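Local atomic coordinates of D,D-dipeptidase/D,D-carboxypeptidase (Enterococcus faecalis, PDB entry 4MUQ), a protein that hydrolyses D,D-peptides such as D-Ala-D-Ala with a zinc ion, as part of vancomycin resistance, and probably also acts as a carboxypeptidase. Residues Y25-N30 and E107-L112; L18-K23 and E189-I194. All blocks are in the same frame, centred on the assembly; numbering follows the deposited sequence.

Contact 1: residues Y25-N30 and E107-L112; sequences YPLRDN and EHQTGL. With ZN (zinc ion), chain B; 2D8 ((2R)-3-[(R)-[(1S)-1-aminoethyl](hydroxy)phosphoryl]-2-methylpropanoic acid), chain D; LY0 ((2R)-3-[(R)-[(1R)-1-aminoethyl](hydroxy)phosphoryl]-2-methylpropanoic acid), chain C.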
ATOM      1  N   TYR A  25      10.969   4.139  -8.884  1.00 10.57           N
ATOM      2  CA  TYR A  25      11.498   3.851  -7.558  1.00 11.34           C
ATOM      3  C   TYR A  25      11.371   2.369  -7.246  1.00 10.80           C
ATOM      4  O   TYR A  25      10.312   1.911  -6.812  1.00 10.56           O
ATOM      5  CB  TYR A  25      10.753   4.677  -6.505  1.00 10.46           C
ATOM      6  CG  TYR A  25      10.709   6.159  -6.812  1.00 11.09           C
ATOM      7  CD1 TYR A  25      11.872   6.917  -6.856  1.00 12.22           C
ATOM      8  CD2 TYR A  25       9.502   6.797  -7.060  1.00 10.85           C
ATOM      9  CE1 TYR A  25      11.833   8.276  -7.142  1.00 13.36           C
ATOM     10  CE2 TYR A  25       9.453   8.153  -7.347  1.00 13.53           C
ATOM     11  CZ  TYR A  25      10.619   8.875  -7.400  1.00 11.44           C
ATOM     12  OH  TYR A  25      10.585  10.230  -7.666  1.00 14.49           O
ATOM     13  N   PRO A  26      12.460   1.622  -7.435  1.00 10.43           N
ATOM     14  CA  PRO A  26      12.375   0.168  -7.252  1.00 10.93           C
ATOM     15  C   PRO A  26      12.348  -0.250  -5.783  1.00 11.70           C
ATOM     16  O   PRO A  26      12.677   0.528  -4.882  1.00 11.21           O
ATOM     17  CB  PRO A  26      13.663  -0.329  -7.909  1.00 12.90           C
ATOM     18  CG  PRO A  26      14.642   0.785  -7.664  1.00 14.99           C
ATOM     19  CD  PRO A  26      13.808   2.046  -7.859  1.00 12.90           C
ATOM     20  N   LEU A  27      11.928  -1.485  -5.546  1.00 12.63           N
ATOM     21  CA  LEU A  27      12.097  -2.119  -4.243  1.00 12.67           C
ATOM     22  C   LEU A  27      13.585  -2.360  -4.041  1.00 18.55           C
ATOM     23  O   LEU A  27      14.261  -2.881  -4.938  1.00 21.29           O
ATOM     24  CB  LEU A  27      11.322  -3.443  -4.217  1.00 17.66           C
ATOM     25  CG  LEU A  27      11.160  -4.194  -2.892  1.00 19.68           C
ATOM     26  CD1 LEU A  27      10.316  -3.405  -1.900  1.00 21.88           C
ATOM     27  CD2 LEU A  27      10.519  -5.542  -3.149  1.00 38.73           C
ATOM     28  N   ARG A  28      14.119  -1.967  -2.887  1.00 14.27           N
ATOM     29  CA  ARG A  28      15.540  -2.153  -2.634  1.00 20.18           C
ATOM     30  C   ARG A  28      15.823  -3.157  -1.526  1.00 32.96           C
ATOM     31  O   ARG A  28      16.915  -3.725  -1.456  1.00 44.98           O
ATOM     32  CB  ARG A  28      16.218  -0.817  -2.347  1.00 20.72           C
ATOM     33  CG  ARG A  28      16.106   0.134  -3.515  1.00 22.75           C
ATOM     34  CD  ARG A  28      17.012   1.322  -3.355  1.00 23.13           C
ATOM     35  NE  ARG A  28      16.794   2.303  -4.410  1.00 33.62           N
ATOM     36  CZ  ARG A  28      17.342   2.235  -5.619  1.00 35.09           C
ATOM     37  NH1 ARG A  28      18.141   1.220  -5.931  1.00 44.55           N
ATOM     38  NH2 ARG A  28      17.087   3.177  -6.520  1.00 36.90           N
ATOM     39  N   ASP A  29      14.839  -3.374  -0.664  1.00 31.26           N
ATOM     40  CA  ASP A  29      14.934  -4.427   0.334  1.00 46.63           C
ATOM     41  C   ASP A  29      13.892  -5.494   0.031  1.00 41.07           C
ATOM     42  O   ASP A  29      12.689  -5.238   0.098  1.00 52.85           O
ATOM     43  CB  ASP A  29      14.743  -3.867   1.745  1.00 47.78           C
ATOM     44  CG  ASP A  29      14.739  -4.955   2.813  1.00 45.55           C
ATOM     45  OD1 ASP A  29      15.834  -5.365   3.257  1.00 59.53           O
ATOM     46  OD2 ASP A  29      13.637  -5.393   3.210  1.00 55.92           O
ATOM     47  N   ASN A  30      14.368  -6.685  -0.318  1.00 40.94           N
ATOM     48  CA  ASN A  30      13.493  -7.798  -0.667  1.00 49.02           C
ATOM     49  C   ASN A  30      13.061  -8.578   0.566  1.00 53.25           C
ATOM     50  O   ASN A  30      12.153  -9.410   0.507  1.00 48.79           O
ATOM     51  CB  ASN A  30      14.195  -8.739  -1.655  1.00 41.94           C
ATOM     52  CG  ASN A  30      15.586  -9.166  -1.183  1.00 47.38           C
ATOM     53  OD1 ASN A  30      15.910  -9.103   0.006  1.00 56.67           O
ATOM     54  ND2 ASN A  30      16.414  -9.608  -2.123  1.00 48.47           N
ATOM     55  N   GLU A 107       4.447  -3.574  -6.311  1.00 10.14           N
ATOM     56  CA  GLU A 107       3.966  -3.571  -4.933  1.00 11.71           C
ATOM     57  C   GLU A 107       3.682  -4.943  -4.416  1.00 10.14           C
ATOM     58  O   GLU A 107       3.655  -5.149  -3.205  1.00 10.94           O
ATOM     59  CB  GLU A 107       2.649  -2.815  -4.811  1.00 13.07           C
ATOM     60  CG  GLU A 107       2.722  -1.378  -5.166  1.00 13.25           C
ATOM     61  CD  GLU A 107       1.466  -0.644  -4.756  1.00 10.28           C
ATOM     62  OE1 GLU A 107       0.335  -1.189  -4.916  1.00  9.76           O
ATOM     63  OE2 GLU A 107       1.640   0.480  -4.284  1.00  9.83           O
ATOM     64  N   HIS A 108       3.437  -5.902  -5.307  1.00  8.96           N
ATOM     65  CA  HIS A 108       3.159  -7.245  -4.814  1.00  8.32           C
ATOM     66  C   HIS A 108       4.366  -7.855  -4.098  1.00  9.48           C
ATOM     67  O   HIS A 108       4.214  -8.731  -3.249  1.00 10.74           O
ATOM     68  CB  HIS A 108       2.654  -8.173  -5.924  1.00 10.60           C
ATOM     69  CG  HIS A 108       1.233  -7.917  -6.298  1.00  9.83           C
ATOM     70  ND1 HIS A 108       0.173  -8.533  -5.665  1.00  9.79           N
ATOM     71  CD2 HIS A 108       0.697  -7.093  -7.224  1.00 11.40           C
ATOM     72  CE1 HIS A 108      -0.957  -8.104  -6.196  1.00 10.35           C
ATOM     73  NE2 HIS A 108      -0.670  -7.231  -7.149  1.00  9.60           N
ATOM     74  N   GLN A 109       5.561  -7.376  -4.434  1.00  9.61           N
ATOM     75  CA  GLN A 109       6.778  -7.868  -3.796  1.00  9.76           C
ATOM     76  C   GLN A 109       6.970  -7.320  -2.381  1.00  8.30           C
ATOM     77  O   GLN A 109       7.923  -7.678  -1.715  1.00 11.67           O
ATOM     78  CB  GLN A 109       8.013  -7.568  -4.659  1.00  9.80           C
ATOM     79  CG  GLN A 109       8.009  -8.306  -6.007  1.00  9.98           C
ATOM     80  CD  GLN A 109       9.150  -7.881  -6.892  1.00 11.18           C
ATOM     81  OE1 GLN A 109       8.931  -7.233  -7.923  1.00 11.62           O
ATOM     82  NE2 GLN A 109      10.376  -8.214  -6.496  1.00 10.96           N
ATOM     83  N   THR A 110       6.049  -6.474  -1.910  1.00 11.11           N
ATOM     84  CA  THR A 110       6.162  -5.913  -0.552  1.00 12.52           C
ATOM     85  C   THR A 110       5.283  -6.623   0.481  1.00 11.59           C
ATOM     86  O   THR A 110       5.445  -6.419   1.681  1.00 12.46           O
ATOM     87  CB  THR A 110       5.748  -4.422  -0.478  1.00 12.27           C
ATOM     88  OG1 THR A 110       4.349  -4.296  -0.753  1.00 11.24           O
ATOM     89  CG2 THR A 110       6.564  -3.542  -1.440  1.00 13.81           C
ATOM     90  N   GLY A 111       4.315  -7.411   0.023  1.00  9.50           N
ATOM     91  CA  GLY A 111       3.329  -7.972   0.939  1.00 11.09           C
ATOM     92  C   GLY A 111       2.216  -7.015   1.332  1.00  8.55           C
ATOM     93  O   GLY A 111       1.391  -7.361   2.181  1.00  9.65           O
ATOM     94  N   LEU A 112       2.194  -5.825   0.729  1.00  8.36           N
ATOM     95  CA  LEU A 112       1.199  -4.790   1.038  1.00  8.17           C
ATOM     96  C   LEU A 112       0.097  -4.685  -0.001  1.00  8.95           C
ATOM     97  O   LEU A 112      -0.844  -3.921   0.183  1.00  9.45           O
ATOM     98  CB  LEU A 112       1.892  -3.430   1.161  1.00  8.46           C
ATOM     99  CG  LEU A 112       2.996  -3.316   2.220  1.00  9.92           C
ATOM    100  CD1 LEU A 112       3.683  -1.960   2.111  1.00 11.61           C
ATOM    101  CD2 LEU A 112       2.467  -3.524   3.645  1.00 13.16           C
TER
HETATM  102 ZN    ZN B 301      -2.000  -6.395  -8.423  0.66 10.28          ZN
HETATM  103  C4  2D8 D 303      -0.141  -5.212 -11.931  0.50 14.51           C
HETATM  104  C5  2D8 D 303       0.742  -4.490 -10.964  0.50 11.43           C
HETATM  105  C6  2D8 D 303       1.962  -5.340 -10.639  0.50 17.69           C
HETATM  106  C7  2D8 D 303       1.121  -3.155 -11.577  0.50 16.13           C
HETATM  107  N1  2D8 D 303      -2.658  -8.533 -11.970  0.50 16.78           N
HETATM  108  P   2D8 D 303      -1.212  -6.466 -11.174  0.50  5.77           P
HETATM  109  C1  2D8 D 303      -0.402  -8.311 -12.868  0.50 23.25           C
HETATM  110  C2  2D8 D 303      -1.700  -7.635 -12.475  0.50  9.95           C
HETATM  111  O31 2D8 D 303      -0.401  -7.176 -10.065  0.50 51.75           O
HETATM  112  O32 2D8 D 303      -2.495  -5.888 -10.494  0.50 42.59           O
HETATM  113  O61 2D8 D 303       2.429  -5.223  -9.519  0.50  5.05           O
HETATM  114  O62 2D8 D 303       2.438  -6.060 -11.501  0.50 27.78           O
HETATM  115  P   LY0 C 302      -1.212  -6.474 -11.173  0.50 38.18           P
HETATM  116  C1  LY0 C 302      -0.369  -8.307 -12.857  0.50 15.46           C
HETATM  117  N1  LY0 C 302      -2.269  -7.121 -13.531  0.50 13.59           N
HETATM  118  C2  LY0 C 302      -1.692  -7.729 -12.399  0.50 37.53           C
HETATM  119  C4  LY0 C 302      -0.141  -5.222 -11.935  0.50 14.68           C
HETATM  120  C5  LY0 C 302       0.741  -4.494 -10.967  0.50  9.33           C
HETATM  121  C6  LY0 C 302       1.961  -5.340 -10.640  0.50  8.65           C
HETATM  122  C7  LY0 C 302       1.119  -3.157 -11.578  0.50  8.72           C
HETATM  123  O31 LY0 C 302      -0.405  -7.164 -10.050  0.50  9.88           O
HETATM  124  O32 LY0 C 302      -2.492  -5.887 -10.494  0.50  5.61           O
HETATM  125  O61 LY0 C 302       2.429  -5.222  -9.519  0.50 28.15           O
HETATM  126  O62 LY0 C 302       2.438  -6.060 -11.501  0.50  5.57           O
HETATM  127  O   HOH W   1      10.123  -9.273  -1.649  1.00 21.07           O
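Leu-27 reaches across to Gln-109 and Thr-110 with its two methyl groups, and this apolar touch is the whole direct contact. Its CB points at 107-112 but stays clear of it. Chi1 of -171° carries CG on in the direction leading away from the backbone N, and CG too stands back, leaving the branches to do the work. CD2 rests on Gln-109, 3.6 Å from its CB, and also lies 3.7 Å from the carbonyl O of Gln-109. CD1 meets the methyl of Thr-110, with CD1 to CG2 at 3.8 Å. The threonine hydroxyl is turned another way: with chi1 at 66°, OG1 donates to Glu-107 O at 2.7 Å, in the carbonyl plane. The same OG1 accepts from Leu-112 N at 3.0 Å, an ST turn, while Glu-107 O takes Thr-110 N as a second donor. A water supplies the polar link between the segments, donating to Gln-109 O at 2.7 Å and to Asn-30 O at 3.0 Å. At the far end of Gln-109, OE1 accepts from Asn-104 N, and Asn-104 also shares a backbone bond with Leu-27.

From the same turn His-108 binds zinc through NE2 at 2.0 Å. Its ND1 is held by Gly-73 O, which limits rotation of the ring. Both phosphinate oxygens of the inhibitor reach the metal, whose protein ligands are completed by Asp-115 and His-168. Glu-107 OE1 in turn bonds His-168 NE2, a second-shell support. The 3-10 turn 107-109 leads through Thr-110 to Leu-112 into strand 113-118 of the four-stranded antiparallel sheet. Gln-109 packs on helix 77-91, and the loop 25-30 lies against the turn.

Contact 2: residues L18-K23 and E189-I194; sequences LLLVNK and EYTQFI. With PE3 (3,6,9,12,15,18,21,24,27,30,33,36,39-tridecaoxahentetracontane-1,41-diol), chain H.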
ATOM      1  N   LEU A  18       4.589   2.918   3.819  1.00 11.70           N
ATOM      2  CA  LEU A  18       4.386   4.006   2.863  1.00 10.88           C
ATOM      3  C   LEU A  18       5.387   4.042   1.712  1.00 12.43           C
ATOM      4  O   LEU A  18       5.527   5.066   1.040  1.00 13.00           O
ATOM      5  CB  LEU A  18       4.345   5.354   3.586  1.00 11.67           C
ATOM      6  CG  LEU A  18       3.066   5.594   4.388  1.00 13.95           C
ATOM      7  CD1 LEU A  18       3.247   6.704   5.406  1.00 15.55           C
ATOM      8  CD2 LEU A  18       1.946   5.956   3.417  1.00 14.08           C
ATOM      9  N   LEU A  19       6.060   2.925   1.448  1.00  9.29           N
ATOM     10  CA  LEU A  19       6.977   2.886   0.319  1.00 10.03           C
ATOM     11  C   LEU A  19       6.270   3.220  -0.978  1.00  9.98           C
ATOM     12  O   LEU A  19       5.249   2.605  -1.318  1.00 11.18           O
ATOM     13  CB  LEU A  19       7.588   1.490   0.159  1.00 11.97           C
ATOM     14  CG  LEU A  19       8.411   0.991   1.339  1.00 11.09           C
ATOM     15  CD1 LEU A  19       8.862  -0.431   1.067  1.00 14.92           C
ATOM     16  CD2 LEU A  19       9.614   1.911   1.617  1.00 13.54           C
ATOM     17  N   LEU A  20       6.833   4.147  -1.740  1.00  9.95           N
ATOM     18  CA  LEU A  20       6.378   4.354  -3.105  1.00  9.64           C
ATOM     19  C   LEU A  20       7.207   3.483  -4.044  1.00  8.73           C
ATOM     20  O   LEU A  20       8.402   3.733  -4.240  1.00 11.00           O
ATOM     21  CB  LEU A  20       6.511   5.824  -3.496  1.00 10.42           C
ATOM     22  CG  LEU A  20       6.099   6.142  -4.938  1.00 10.58           C
ATOM     23  CD1 LEU A  20       4.644   5.750  -5.198  1.00 13.96           C
ATOM     24  CD2 LEU A  20       6.291   7.606  -5.227  1.00 11.54           C
ATOM     25  N   VAL A  21       6.584   2.444  -4.600  1.00  9.62           N
ATOM     26  CA  VAL A  21       7.263   1.494  -5.478  1.00  9.47           C
ATOM     27  C   VAL A  21       6.627   1.608  -6.852  1.00  9.31           C
ATOM     28  O   VAL A  21       5.423   1.377  -7.006  1.00 10.29           O
ATOM     29  CB  VAL A  21       7.103   0.048  -4.977  1.00 10.14           C
ATOM     30  CG1 VAL A  21       7.813  -0.933  -5.912  1.00 10.55           C
ATOM     31  CG2 VAL A  21       7.656  -0.079  -3.562  1.00 13.25           C
ATOM     32  N   ASN A  22       7.402   2.044  -7.833  1.00  8.86           N
ATOM     33  CA  ASN A  22       6.881   2.228  -9.187  1.00  8.47           C
ATOM     34  C   ASN A  22       8.043   2.169 -10.175  1.00 10.83           C
ATOM     35  O   ASN A  22       9.161   1.786  -9.794  1.00 10.29           O
ATOM     36  CB  ASN A  22       6.016   3.503  -9.294  1.00  9.36           C
ATOM     37  CG  ASN A  22       6.810   4.789  -9.133  1.00 10.69           C
ATOM     38  OD1 ASN A  22       8.038   4.802  -9.248  1.00 10.84           O
ATOM     39  ND2 ASN A  22       6.106   5.880  -8.892  1.00 10.68           N
ATOM     40  N   LYS A  23       7.813   2.536 -11.431  1.00 10.41           N
ATOM     41  CA  LYS A  23       8.868   2.447 -12.436  0.52 11.48           C
ATOM     42  C   LYS A  23      10.087   3.278 -12.041  1.00 12.08           C
ATOM     43  O   LYS A  23      11.223   2.875 -12.280  1.00 13.63           O
ATOM     44  CB  LYS A  23       8.363   2.884 -13.813  0.52 13.74           C
ATOM     45  CG  LYS A  23       9.402   2.741 -14.914  0.52 22.43           C
ATOM     46  CD  LYS A  23       8.890   3.289 -16.238  0.52 34.13           C
ATOM     47  CE  LYS A  23       9.934   3.135 -17.335  0.52 33.51           C
ATOM     48  NZ  LYS A  23       9.550   3.876 -18.570  0.52 32.24           N
ATOM     49  N   GLU A 189       1.028  11.130  -5.585  1.00 11.53           N
ATOM     50  CA  GLU A 189       0.641  12.454  -5.135  1.00 11.94           C
ATOM     51  C   GLU A 189       0.790  12.609  -3.625  1.00 13.54           C
ATOM     52  O   GLU A 189       1.279  13.637  -3.164  1.00 13.30           O
ATOM     53  CB  GLU A 189      -0.784  12.766  -5.586  1.00 14.16           C
ATOM     54  CG  GLU A 189      -0.901  13.067  -7.071  1.00 17.50           C
ATOM     55  CD  GLU A 189      -2.320  12.942  -7.571  1.00 18.04           C
ATOM     56  OE1 GLU A 189      -2.834  11.805  -7.582  1.00 16.15           O
ATOM     57  OE2 GLU A 189      -2.920  13.977  -7.947  1.00 23.01           O
ATOM     58  N   TYR A 190       0.380  11.593  -2.869  1.00 12.15           N
ATOM     59  CA  TYR A 190       0.482  11.650  -1.414  1.00 12.16           C
ATOM     60  C   TYR A 190       1.944  11.741  -0.966  1.00 12.47           C
ATOM     61  O   TYR A 190       2.272  12.457  -0.020  1.00 12.65           O
ATOM     62  CB  TYR A 190      -0.208  10.446  -0.768  1.00 11.73           C
ATOM     63  CG  TYR A 190      -0.276  10.543   0.739  1.00 10.70           C
ATOM     64  CD1 TYR A 190      -0.971  11.570   1.351  1.00 13.08           C
ATOM     65  CD2 TYR A 190       0.357   9.602   1.552  1.00 11.45           C
ATOM     66  CE1 TYR A 190      -1.033  11.676   2.732  1.00 14.61           C
ATOM     67  CE2 TYR A 190       0.290   9.694   2.942  1.00 12.01           C
ATOM     68  CZ  TYR A 190      -0.408  10.737   3.518  1.00 13.36           C
ATOM     69  OH  TYR A 190      -0.498  10.856   4.890  1.00 15.89           O
ATOM     70  N   THR A 191       2.817  11.024  -1.662  1.00 11.85           N
ATOM     71  CA  THR A 191       4.239  11.021  -1.320  1.00 10.98           C
ATOM     72  C   THR A 191       4.828  12.433  -1.450  1.00 11.80           C
ATOM     73  O   THR A 191       5.615  12.879  -0.601  1.00 13.78           O
ATOM     74  CB  THR A 191       4.990   9.998  -2.197  1.00  9.57           C
ATOM     75  OG1 THR A 191       4.399   8.705  -2.018  1.00 11.25           O
ATOM     76  CG2 THR A 191       6.451   9.886  -1.811  1.00 12.49           C
ATOM     77  N   GLN A 192       4.443  13.148  -2.504  1.00 11.78           N
ATOM     78  CA  GLN A 192       4.847  14.545  -2.639  1.00 13.13           C
ATOM     79  C   GLN A 192       4.146  15.465  -1.629  1.00 14.79           C
ATOM     80  O   GLN A 192       4.781  16.295  -0.990  1.00 16.12           O
ATOM     81  CB  GLN A 192       4.626  15.048  -4.072  1.00 14.41           C
ATOM     82  CG  GLN A 192       5.010  16.521  -4.285  1.00 15.54           C
ATOM     83  CD  GLN A 192       6.497  16.767  -4.116  1.00 16.70           C
ATOM     84  OE1 GLN A 192       7.329  16.018  -4.649  1.00 18.06           O
ATOM     85  NE2 GLN A 192       6.846  17.816  -3.381  1.00 17.97           N
ATOM     86  N   PHE A 193       2.841  15.273  -1.478  1.00 15.41           N
ATOM     87  CA  PHE A 193       2.009  16.127  -0.632  1.00 16.07           C
ATOM     88  C   PHE A 193       2.556  16.224   0.785  1.00 15.78           C
ATOM     89  O   PHE A 193       2.697  17.317   1.335  1.00 17.55           O
ATOM     90  CB  PHE A 193       0.594  15.539  -0.603  1.00 16.64           C
ATOM     91  CG  PHE A 193      -0.322  16.156   0.432  1.00 15.19           C
ATOM     92  CD1 PHE A 193      -1.006  17.328   0.169  1.00 19.70           C
ATOM     93  CD2 PHE A 193      -0.564  15.496   1.635  1.00 17.20           C
ATOM     94  CE1 PHE A 193      -1.868  17.870   1.114  1.00 22.85           C
ATOM     95  CE2 PHE A 193      -1.425  16.023   2.573  1.00 23.52           C
ATOM     96  CZ  PHE A 193      -2.074  17.208   2.313  1.00 21.85           C
ATOM     97  N   ILE A 194       2.869  15.073   1.374  1.00 16.55           N
ATOM     98  CA  ILE A 194       3.266  15.061   2.778  1.00 16.88           C
ATOM     99  C   ILE A 194       4.613  15.755   3.040  1.00 19.17           C
ATOM    100  O   ILE A 194       4.883  16.198   4.157  1.00 18.67           O
ATOM    101  CB  ILE A 194       3.230  13.633   3.370  1.00 20.41           C
ATOM    102  CG1 ILE A 194       3.074  13.696   4.890  1.00 24.54           C
ATOM    103  CG2 ILE A 194       4.456  12.848   2.957  1.00 20.71           C
ATOM    104  CD1 ILE A 194       1.751  14.292   5.331  1.00 26.59           C
TER
HETATM  105  O43 PE3 H 307       7.964   9.930 -14.788  1.00 46.13           O
HETATM  106  C42 PE3 H 307       6.936   9.112 -14.222  1.00 46.88           C
HETATM  107  C41 PE3 H 307       6.208   8.270 -15.284  1.00 47.06           C
HETATM  108  O40 PE3 H 307       5.221   7.483 -14.574  1.00 47.71           O
HETATM  109  C39 PE3 H 307       6.042   6.762 -13.655  1.00 46.01           C
HETATM  110  C38 PE3 H 307       5.455   5.833 -12.650  1.00 44.59           C
HETATM  111  O37 PE3 H 307       6.652   5.401 -11.993  1.00 42.89           O
HETATM  112  O   HOH W   2       4.354   7.521   0.469  1.00 17.08           O
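Thr-191 OG1, set 3.9 Å from Leu-20 CB across the contact, is gripped by two polar partners. It bonds Leu-187 O one helical turn earlier, and it accepts from a water at 2.8 Å. That water also donates to Leu-18 O at 2.8 Å, so it bridges 18-23 and 189-194, which share no direct hydrogen bond; just beside them Asn-22 ND2 reaches Glu-188 OE2 of the same helix. Chi1 of -57° places the hydroxyl beside its own backbone N, from where it can reach back to Leu-187.

Leu-20 leans over this threonine obliquely. Its CD2 lies 3.9 Å from Thr-191 OG1 and also meets CB and CG2 of that residue.

Two residues back along the loop, Leu-18 brings CD2 to the edge of the Tyr-190 ring, close to the ring plane, with CD2 to CE2 at 4.1 Å. The phenol itself is anchored further on, where OH bonds His-176 ND1, and the ring also packs on Ile-179 and Met-180 of helix 176-183. Leu-18 touches His-176 too. A threonine hydroxyl folded onto the carbonyl four residues before it is a familiar feature of helices; here it marks the face of helix 187-194 that covers an irregular loop of this Hedgehog/DD-peptidase fold.

How the contacts relate
The first segments of contact 1 and contact 2, 25-30 and 18-23, belong to one long loop between strands 3-9 and 35-39, and the contact centres are 13 Å apart. Val-21 joins them: its CG1 lies 4.2 Å from Leu-27 N and its CG2 4.2 Å from Thr-110 CG2. Tyr-25 CB also packs on Leu-20 O at 3.4 Å. Asn-241 ND2 bonds both Leu-20 O and Pro-26 O, while Arg-170 pairs with Glu-107 and also bonds Leu-19 O. Only contact 1 includes a zinc ligand, His-108. Contact 2 sits further back, with the Leu-20 side chain about 11 Å from that of His-168 and about 12 Å from the bound phosphinate.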